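Local coordinates for protein Rubredoxin\:oxygen oxidoreductase (Desulfovibrio gigas, PDB 1E5D) that catalyses the four-electron reduction of dioxygen to two molecules of water, using a diiron centre and flavin mononucleotide, at residues T45-T50 against P89-A94; I72-I77 against E128-G133; A37-D42 against A64-P69. All coordinates share one frame; numbering follows the deposited sequence.

Contact 1 (T45-T50 against P89-A94); sequences TTLFDT and PALIEA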
loop_
_atom_site.group_PDB
_atom_site.type_symbol
_atom_site.label_atom_id
_atom_site.label_comp_id
_atom_site.label_asym_id
_atom_site.label_seq_id
_atom_site.Cartn_x
_atom_site.Cartn_y
_atom_site.Cartn_z
ATOM N N THR A 45 29.660 -23.483 28.804
ATOM C CA THR A 45 28.218 -23.481 28.566
ATOM C C THR A 45 27.826 -22.366 27.602
ATOM O O THR A 45 28.191 -21.204 27.775
ATOM C CB THR A 45 27.411 -23.347 29.868
ATOM O OG1 THR A 45 27.503 -24.568 30.608
ATOM C CG2 THR A 45 25.941 -23.133 29.537
ATOM N N THR A 46 27.071 -22.743 26.565
ATOM C CA THR A 46 26.841 -21.820 25.464
ATOM C C THR A 46 25.375 -21.546 25.154
ATOM O O THR A 46 24.510 -22.416 25.162
ATOM C CB THR A 46 27.503 -22.353 24.172
ATOM O OG1 THR A 46 28.900 -22.525 24.406
ATOM C CG2 THR A 46 27.351 -21.334 23.060
ATOM N N LEU A 47 25.136 -20.275 24.864
ATOM C CA LEU A 47 23.857 -19.743 24.429
ATOM C C LEU A 47 23.911 -19.412 22.944
ATOM O O LEU A 47 24.744 -18.609 22.501
ATOM C CB LEU A 47 23.539 -18.502 25.246
ATOM C CG LEU A 47 22.080 -18.141 25.488
ATOM C CD1 LEU A 47 21.832 -16.739 24.969
ATOM C CD2 LEU A 47 21.142 -19.139 24.838
ATOM N N PHE A 48 23.043 -20.018 22.130
ATOM C CA PHE A 48 22.971 -19.689 20.713
ATOM C C PHE A 48 21.757 -18.785 20.486
ATOM O O PHE A 48 20.725 -19.097 21.083
ATOM C CB PHE A 48 22.849 -20.922 19.827
ATOM C CG PHE A 48 24.019 -21.884 19.916
ATOM C CD1 PHE A 48 24.175 -22.701 21.026
ATOM C CD2 PHE A 48 24.945 -21.953 18.889
ATOM C CE1 PHE A 48 25.250 -23.571 21.097
ATOM C CE2 PHE A 48 26.020 -22.824 18.961
ATOM C CZ PHE A 48 26.178 -23.638 20.073
ATOM N N ASP A 49 21.923 -17.756 19.673
ATOM C CA ASP A 49 20.894 -16.766 19.381
ATOM C C ASP A 49 20.591 -15.949 20.643
ATOM O O ASP A 49 21.221 -16.150 21.679
ATOM C CB ASP A 49 19.607 -17.409 18.879
ATOM C CG ASP A 49 19.799 -18.480 17.826
ATOM O OD1 ASP A 49 20.835 -18.407 17.125
ATOM O OD2 ASP A 49 18.930 -19.375 17.679
ATOM N N THR A 50 19.618 -15.072 20.541
ATOM C CA THR A 50 19.139 -14.168 21.628
ATOM C C THR A 50 17.661 -13.968 21.400
ATOM O O THR A 50 17.087 -14.817 20.679
ATOM C CB THR A 50 20.080 -12.965 21.617
ATOM O OG1 THR A 50 20.791 -13.011 22.876
ATOM C CG2 THR A 50 19.478 -11.582 21.550
ATOM N N PRO A 89 22.993 -6.980 24.294
ATOM C CA PRO A 89 23.477 -6.106 25.376
ATOM C C PRO A 89 23.050 -6.581 26.758
ATOM O O PRO A 89 23.872 -6.647 27.674
ATOM C CB PRO A 89 22.809 -4.759 25.083
ATOM C CG PRO A 89 22.561 -4.781 23.615
ATOM C CD PRO A 89 22.287 -6.212 23.256
ATOM N N ALA A 90 21.780 -6.916 26.954
ATOM C CA ALA A 90 21.365 -7.387 28.278
ATOM C C ALA A 90 22.087 -8.671 28.660
ATOM O O ALA A 90 22.395 -8.909 29.827
ATOM C CB ALA A 90 19.859 -7.617 28.340
ATOM N N LEU A 91 22.349 -9.533 27.675
ATOM C CA LEU A 91 22.954 -10.818 28.004
ATOM C C LEU A 91 24.426 -10.661 28.367
ATOM O O LEU A 91 24.936 -11.319 29.272
ATOM C CB LEU A 91 22.808 -11.783 26.840
ATOM C CG LEU A 91 21.559 -12.653 26.762
ATOM C CD1 LEU A 91 21.653 -13.495 25.495
ATOM C CD2 LEU A 91 21.378 -13.532 27.983
ATOM N N ILE A 92 25.116 -9.786 27.642
ATOM C CA ILE A 92 26.504 -9.513 27.974
ATOM C C ILE A 92 26.596 -9.073 29.433
ATOM O O ILE A 92 27.512 -9.430 30.160
ATOM C CB ILE A 92 27.090 -8.411 27.090
ATOM C CG1 ILE A 92 27.437 -8.908 25.688
ATOM C CG2 ILE A 92 28.295 -7.766 27.762
ATOM C CD1 ILE A 92 27.054 -7.908 24.629
ATOM N N GLU A 93 25.586 -8.296 29.799
ATOM C CA GLU A 93 25.441 -7.779 31.150
ATOM C C GLU A 93 25.196 -8.889 32.164
ATOM O O GLU A 93 25.900 -8.984 33.176
ATOM C CB GLU A 93 24.303 -6.757 31.181
ATOM C CG GLU A 93 23.566 -6.670 32.504
ATOM C CD GLU A 93 23.609 -5.271 33.091
ATOM O OE1 GLU A 93 23.345 -4.306 32.344
ATOM O OE2 GLU A 93 23.912 -5.157 34.299
ATOM N N ALA A 94 24.200 -9.736 31.922
ATOM C CA ALA A 94 23.826 -10.753 32.898
ATOM C C ALA A 94 24.781 -11.936 32.920
ATOM O O ALA A 94 24.942 -12.586 33.953
ATOM C CB ALA A 94 22.408 -11.250 32.616
#

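Contact 2 (I72-I77 against E128-G133); sequences IDYLVI and ETLSLG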
loop_
_atom_site.group_PDB
_atom_site.type_symbol
_atom_site.label_atom_id
_atom_site.label_comp_id
_atom_site.label_asym_id
_atom_site.label_seq_id
_atom_site.Cartn_x
_atom_site.Cartn_y
_atom_site.Cartn_z
ATOM N N ILE A 72 27.045 -18.999 32.032
ATOM C CA ILE A 72 27.197 -19.103 30.585
ATOM C C ILE A 72 28.535 -18.506 30.175
ATOM O O ILE A 72 28.885 -17.410 30.626
ATOM C CB ILE A 72 26.073 -18.383 29.818
ATOM C CG1 ILE A 72 24.688 -19.017 29.980
ATOM C CG2 ILE A 72 26.451 -18.244 28.347
ATOM C CD1 ILE A 72 23.584 -18.163 29.392
ATOM N N ASP A 73 29.304 -19.188 29.328
ATOM C CA ASP A 73 30.598 -18.614 28.974
ATOM C C ASP A 73 30.561 -18.012 27.572
ATOM O O ASP A 73 31.205 -17.000 27.305
ATOM C CB ASP A 73 31.720 -19.652 29.009
ATOM C CG ASP A 73 31.832 -20.428 30.298
ATOM O OD1 ASP A 73 32.378 -19.864 31.273
ATOM O OD2 ASP A 73 31.377 -21.594 30.325
ATOM N N TYR A 74 29.817 -18.693 26.709
ATOM C CA TYR A 74 29.843 -18.373 25.294
ATOM C C TYR A 74 28.496 -17.877 24.782
ATOM O O TYR A 74 27.435 -18.373 25.156
ATOM C CB TYR A 74 30.245 -19.604 24.479
ATOM C CG TYR A 74 31.696 -20.004 24.575
ATOM C CD1 TYR A 74 32.684 -19.086 24.911
ATOM C CD2 TYR A 74 32.075 -21.320 24.325
ATOM C CE1 TYR A 74 34.011 -19.480 24.992
ATOM C CE2 TYR A 74 33.393 -21.717 24.403
ATOM C CZ TYR A 74 34.357 -20.791 24.739
ATOM O OH TYR A 74 35.674 -21.185 24.818
ATOM N N LEU A 75 28.603 -16.892 23.902
ATOM C CA LEU A 75 27.437 -16.384 23.191
ATOM C C LEU A 75 27.698 -16.538 21.702
ATOM O O LEU A 75 28.682 -15.998 21.202
ATOM C CB LEU A 75 27.143 -14.933 23.558
ATOM C CG LEU A 75 26.715 -14.685 25.011
ATOM C CD1 LEU A 75 26.624 -13.201 25.305
ATOM C CD2 LEU A 75 25.396 -15.382 25.295
ATOM N N VAL A 76 26.849 -17.282 20.999
ATOM C CA VAL A 76 27.065 -17.369 19.550
ATOM C C VAL A 76 25.999 -16.558 18.826
ATOM O O VAL A 76 24.820 -16.921 18.852
ATOM C CB VAL A 76 27.051 -18.820 19.050
ATOM C CG1 VAL A 76 27.007 -18.841 17.530
ATOM C CG2 VAL A 76 28.263 -19.591 19.555
ATOM N N ILE A 77 26.388 -15.457 18.188
ATOM C CA ILE A 77 25.395 -14.650 17.481
ATOM C C ILE A 77 25.481 -14.885 15.975
ATOM O O ILE A 77 26.428 -14.467 15.324
ATOM C CB ILE A 77 25.548 -13.158 17.776
ATOM C CG1 ILE A 77 25.751 -12.860 19.261
ATOM C CG2 ILE A 77 24.345 -12.392 17.242
ATOM C CD1 ILE A 77 24.591 -13.382 20.092
ATOM N N GLU A 128 34.873 -23.657 10.545
ATOM C CA GLU A 128 35.637 -23.710 11.797
ATOM C C GLU A 128 34.864 -24.498 12.846
ATOM O O GLU A 128 33.634 -24.512 12.858
ATOM C CB GLU A 128 35.954 -22.309 12.282
ATOM C CG GLU A 128 36.644 -22.142 13.621
ATOM C CD GLU A 128 37.186 -20.720 13.758
ATOM O OE1 GLU A 128 37.491 -20.108 12.708
ATOM O OE2 GLU A 128 37.307 -20.191 14.883
ATOM N N THR A 129 35.621 -25.158 13.718
ATOM C CA THR A 129 35.036 -25.846 14.855
ATOM C C THR A 129 35.475 -25.172 16.157
ATOM O O THR A 129 36.421 -24.393 16.189
ATOM C CB THR A 129 35.427 -27.327 14.965
ATOM O OG1 THR A 129 36.856 -27.408 14.925
ATOM C CG2 THR A 129 34.863 -28.116 13.798
ATOM N N LEU A 130 34.733 -25.519 17.199
ATOM C CA LEU A 130 34.937 -24.951 18.522
ATOM C C LEU A 130 34.603 -25.998 19.574
ATOM O O LEU A 130 33.497 -26.541 19.598
ATOM C CB LEU A 130 34.068 -23.711 18.707
ATOM C CG LEU A 130 34.066 -23.072 20.094
ATOM C CD1 LEU A 130 35.369 -22.328 20.327
ATOM C CD2 LEU A 130 32.881 -22.130 20.269
ATOM N N SER A 131 35.577 -26.270 20.424
ATOM C CA SER A 131 35.393 -27.161 21.560
ATOM C C SER A 131 34.581 -26.458 22.640
ATOM O O SER A 131 34.926 -25.339 23.026
ATOM C CB SER A 131 36.743 -27.608 22.125
ATOM O OG SER A 131 36.592 -28.535 23.188
ATOM N N LEU A 132 33.516 -27.089 23.119
ATOM C CA LEU A 132 32.723 -26.455 24.177
ATOM C C LEU A 132 32.941 -27.218 25.486
ATOM O O LEU A 132 32.403 -26.870 26.531
ATOM C CB LEU A 132 31.249 -26.396 23.801
ATOM C CG LEU A 132 30.794 -25.354 22.785
ATOM C CD1 LEU A 132 31.687 -25.300 21.560
ATOM C CD2 LEU A 132 29.365 -25.654 22.340
ATOM N N GLY A 133 33.756 -28.250 25.358
ATOM C CA GLY A 133 34.105 -29.219 26.372
ATOM C C GLY A 133 33.918 -30.625 25.824
ATOM O O GLY A 133 34.653 -31.073 24.943
#

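Contact 3 (A37-D42 against A64-P69); sequences AYLVED and ASVIDP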
loop_
_atom_site.group_PDB
_atom_site.type_symbol
_atom_site.label_atom_id
_atom_site.label_comp_id
_atom_site.label_asym_id
_atom_site.label_seq_id
_atom_site.Cartn_x
_atom_site.Cartn_y
_atom_site.Cartn_z
ATOM N N ALA A 37 16.003 -19.374 21.224
ATOM C CA ALA A 37 17.416 -19.400 21.566
ATOM C C ALA A 37 17.697 -20.792 22.130
ATOM O O ALA A 37 16.779 -21.461 22.617
ATOM C CB ALA A 37 17.792 -18.304 22.535
ATOM N N TYR A 38 18.950 -21.223 22.028
ATOM C CA TYR A 38 19.269 -22.571 22.497
ATOM C C TYR A 38 20.451 -22.540 23.456
ATOM O O TYR A 38 21.543 -22.073 23.134
ATOM C CB TYR A 38 19.517 -23.501 21.302
ATOM C CG TYR A 38 18.278 -23.550 20.425
ATOM C CD1 TYR A 38 18.120 -22.610 19.414
ATOM C CD2 TYR A 38 17.281 -24.495 20.608
ATOM C CE1 TYR A 38 17.001 -22.625 18.606
ATOM C CE2 TYR A 38 16.154 -24.515 19.798
ATOM C CZ TYR A 38 16.024 -23.576 18.801
ATOM O OH TYR A 38 14.925 -23.562 17.975
ATOM N N LEU A 39 20.170 -23.048 24.646
ATOM C CA LEU A 39 21.127 -23.223 25.720
ATOM C C LEU A 39 21.764 -24.610 25.651
ATOM O O LEU A 39 21.061 -25.619 25.743
ATOM C CB LEU A 39 20.422 -23.040 27.065
ATOM C CG LEU A 39 21.327 -23.095 28.292
ATOM C CD1 LEU A 39 22.314 -21.937 28.256
ATOM C CD2 LEU A 39 20.507 -23.090 29.572
ATOM N N VAL A 40 23.078 -24.660 25.481
ATOM C CA VAL A 40 23.794 -25.930 25.452
ATOM C C VAL A 40 24.720 -26.077 26.657
ATOM O O VAL A 40 25.693 -25.337 26.822
ATOM C CB VAL A 40 24.615 -26.089 24.159
ATOM C CG1 VAL A 40 25.347 -27.423 24.174
ATOM C CG2 VAL A 40 23.719 -25.963 22.941
ATOM N N GLU A 41 24.395 -27.051 27.507
ATOM C CA GLU A 41 25.198 -27.335 28.686
ATOM C C GLU A 41 26.427 -28.179 28.359
ATOM O O GLU A 41 26.260 -29.348 28.012
ATOM C CB GLU A 41 24.354 -28.066 29.728
ATOM C CG GLU A 41 23.461 -27.111 30.515
ATOM C CD GLU A 41 22.655 -27.837 31.572
ATOM O OE1 GLU A 41 21.951 -28.813 31.228
ATOM O OE2 GLU A 41 22.732 -27.424 32.748
ATOM N N ASP A 42 27.595 -27.574 28.474
ATOM C CA ASP A 42 28.907 -28.191 28.373
ATOM C C ASP A 42 29.836 -27.589 29.438
ATOM O O ASP A 42 29.392 -26.840 30.315
ATOM C CB ASP A 42 29.522 -28.029 26.989
ATOM C CG ASP A 42 30.448 -29.158 26.594
ATOM O OD1 ASP A 42 30.903 -29.913 27.478
ATOM O OD2 ASP A 42 30.742 -29.305 25.390
ATOM N N ALA A 64 17.673 -19.414 33.303
ATOM C CA ALA A 64 17.911 -19.608 34.727
ATOM C C ALA A 64 17.266 -20.887 35.237
ATOM O O ALA A 64 17.666 -21.411 36.273
ATOM C CB ALA A 64 17.400 -18.414 35.522
ATOM N N SER A 65 16.272 -21.386 34.509
ATOM C CA SER A 65 15.551 -22.595 34.901
ATOM C C SER A 65 16.467 -23.813 34.824
ATOM O O SER A 65 16.227 -24.853 35.426
ATOM C CB SER A 65 14.323 -22.823 34.020
ATOM O OG SER A 65 14.683 -23.458 32.804
ATOM N N VAL A 66 17.529 -23.628 34.054
ATOM C CA VAL A 66 18.521 -24.658 33.809
ATOM C C VAL A 66 19.799 -24.400 34.597
ATOM O O VAL A 66 20.434 -25.310 35.117
ATOM C CB VAL A 66 18.850 -24.711 32.302
ATOM C CG1 VAL A 66 19.916 -25.758 32.022
ATOM C CG2 VAL A 66 17.595 -24.985 31.485
ATOM N N ILE A 67 20.164 -23.127 34.669
ATOM C CA ILE A 67 21.459 -22.717 35.173
ATOM C C ILE A 67 21.508 -21.225 35.447
ATOM O O ILE A 67 20.764 -20.450 34.846
ATOM C CB ILE A 67 22.553 -23.073 34.141
ATOM C CG1 ILE A 67 23.949 -23.169 34.748
ATOM C CG2 ILE A 67 22.508 -22.096 32.969
ATOM C CD1 ILE A 67 25.087 -23.182 33.759
ATOM N N ASP A 68 22.380 -20.798 36.352
ATOM C CA ASP A 68 22.550 -19.370 36.592
ATOM C C ASP A 68 23.172 -18.722 35.363
ATOM O O ASP A 68 24.233 -19.166 34.916
ATOM C CB ASP A 68 23.436 -19.086 37.808
ATOM C CG ASP A 68 23.226 -17.678 38.329
ATOM O OD1 ASP A 68 23.584 -16.700 37.644
ATOM O OD2 ASP A 68 22.681 -17.544 39.445
ATOM N N PRO A 69 22.524 -17.699 34.826
ATOM C CA PRO A 69 23.023 -17.046 33.609
ATOM C C PRO A 69 24.500 -16.673 33.670
ATOM O O PRO A 69 25.160 -16.674 32.628
ATOM C CB PRO A 69 22.150 -15.788 33.526
ATOM C CG PRO A 69 20.874 -16.208 34.174
ATOM C CD PRO A 69 21.281 -17.093 35.319
#

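Contact 1 (T45-T50 against P89-A94)
L91 of helix 88-95 meets L47 of strand 46-48 through one methyl from each side chain. The apolar part of the contact is this leucine pair: L47 CD1 lies 3.3 Å from L91 CD1, and the two side chains cross at about a right angle, so they meet at a point rather than lying along each other. L47 holds its CG roughly anti to the backbone N (chi1 -151°), which sends the isobutyl group out from the strand toward the helix. The approach of T50 is much less certain. This residue, just beyond the strand, also faces L91 and runs past it in the opposite direction, but its hydroxyl is modelled too near the leucine, which leaves the places of both T50 OG1 and L91 CD1 in doubt. The whole buried interface is small, 103 Å², and L91 supplies the largest share of it. It belongs to a wider apolar layer, for L91 also packs on L59 and L60 of helix 56-64 while L47 rests on L75 of the adjacent strand 74-77. Helix 88-95 is thereby laid beside helix 56-64 against one face of the seven-stranded mixed sheet.

Contact 2 (I72-I77 against E128-G133)
Y74 overlaps the 128-133 segment with one flank of its ring, where CE2 is the atom that touches both L130 and S131. The L130 methyl approaches obliquely, with CD2 at 4.2 Å from Y74 CE2, an ordinary apolar contact. The backbone carbonyl of S131 comes instead to the ring edge, near its plane, and S131 O is likewise 4.2 Å from Y74 CE2; at that range it is a loose approach and not a hydrogen bond. Torsions on the two sides bring these groups together. The tyrosine ring is set beside its backbone N and opposite the carbonyl carbon (chi1 -73°), whereas L130 throws CG opposite its backbone N (chi1 174°) and reaches from the strand toward the ring. S131 itself contributes backbone, since its CB points away from Y74. The phenol end of the tyrosine is held separately, by a hydrogen bond between its OH and the NZ of K44, and F101 meets the ring edge to face. Because F101 also touches L130, the three side chains form one cluster. Strand 74-77 belongs to the seven-stranded sheet and 129-131 is an outermost strand of the six-stranded one, so the cluster lies between the two facing sheets, at the border of the second, in the alpha-beta-beta-alpha sandwich that defines the metallo-beta-lactamase fold.

Contact 3 (A37-D42 against A64-P69)
The carboxylate of E41 is divided between a polar partner and an apolar one: OE1 makes a weak hydrogen bond with NE2 of H11, while OE2 lies 3.4 Å from the V66 CG1 methyl. The glutamate reaches this place by staying extended beyond CG (chi2 -178°), and its carboxyl carbon also lies near the same methyl, E41 CD to V66 CG1 being 3.5 Å. H11 packs on V66 as well, which ties acid, imidazole and valine into one small group. Deeper in, L39 supplies the apolar half. It and V66 point at each other tip to tip, with L39 CD2 at 3.6 Å from V66 CB, and that single methyl also touches both branches of the valine. I67, next to V66 in the chain, joins through CG2, 4.1 Å from L39 CD2. The contact therefore brings the end of strand 33-40 up against the loop that leaves helix 56-64 and leads to strand 74-77. Its chemistry is graded: aliphatic carbon meets buried L39, and nearer the surface a carboxylate brushes a methyl while its hydrogen bond to H11 is weak. Cohesion across it thus comes from the fit of methyl groups, with E41 probably adding little binding strength of its own.

The three contacts share one sheet, in which strand 46-48 of contact 1 runs between 33-40 of contact 3 and 74-77 of contact 2. Probable backbone hydrogen bonds join them: T46 O to V40 N at 2.7 Å on one flank, L47 O to V76 N at 2.9 Å on the other. Contact centres lie about 10 Å (1 and 3) and 12 Å (1 and 2) apart. Contacts 1 and 3 cover the sheet face that carries helix 56-64, whereas contact 2 faces the second sheet. Contacts 2 and 3 lie away from the diiron and flavin sites, but the T50 side chain of contact 1 is about 10 Å from the mu-oxo-diiron centre and about 8 Å from the side chain of D83, one of the residues lining that centre.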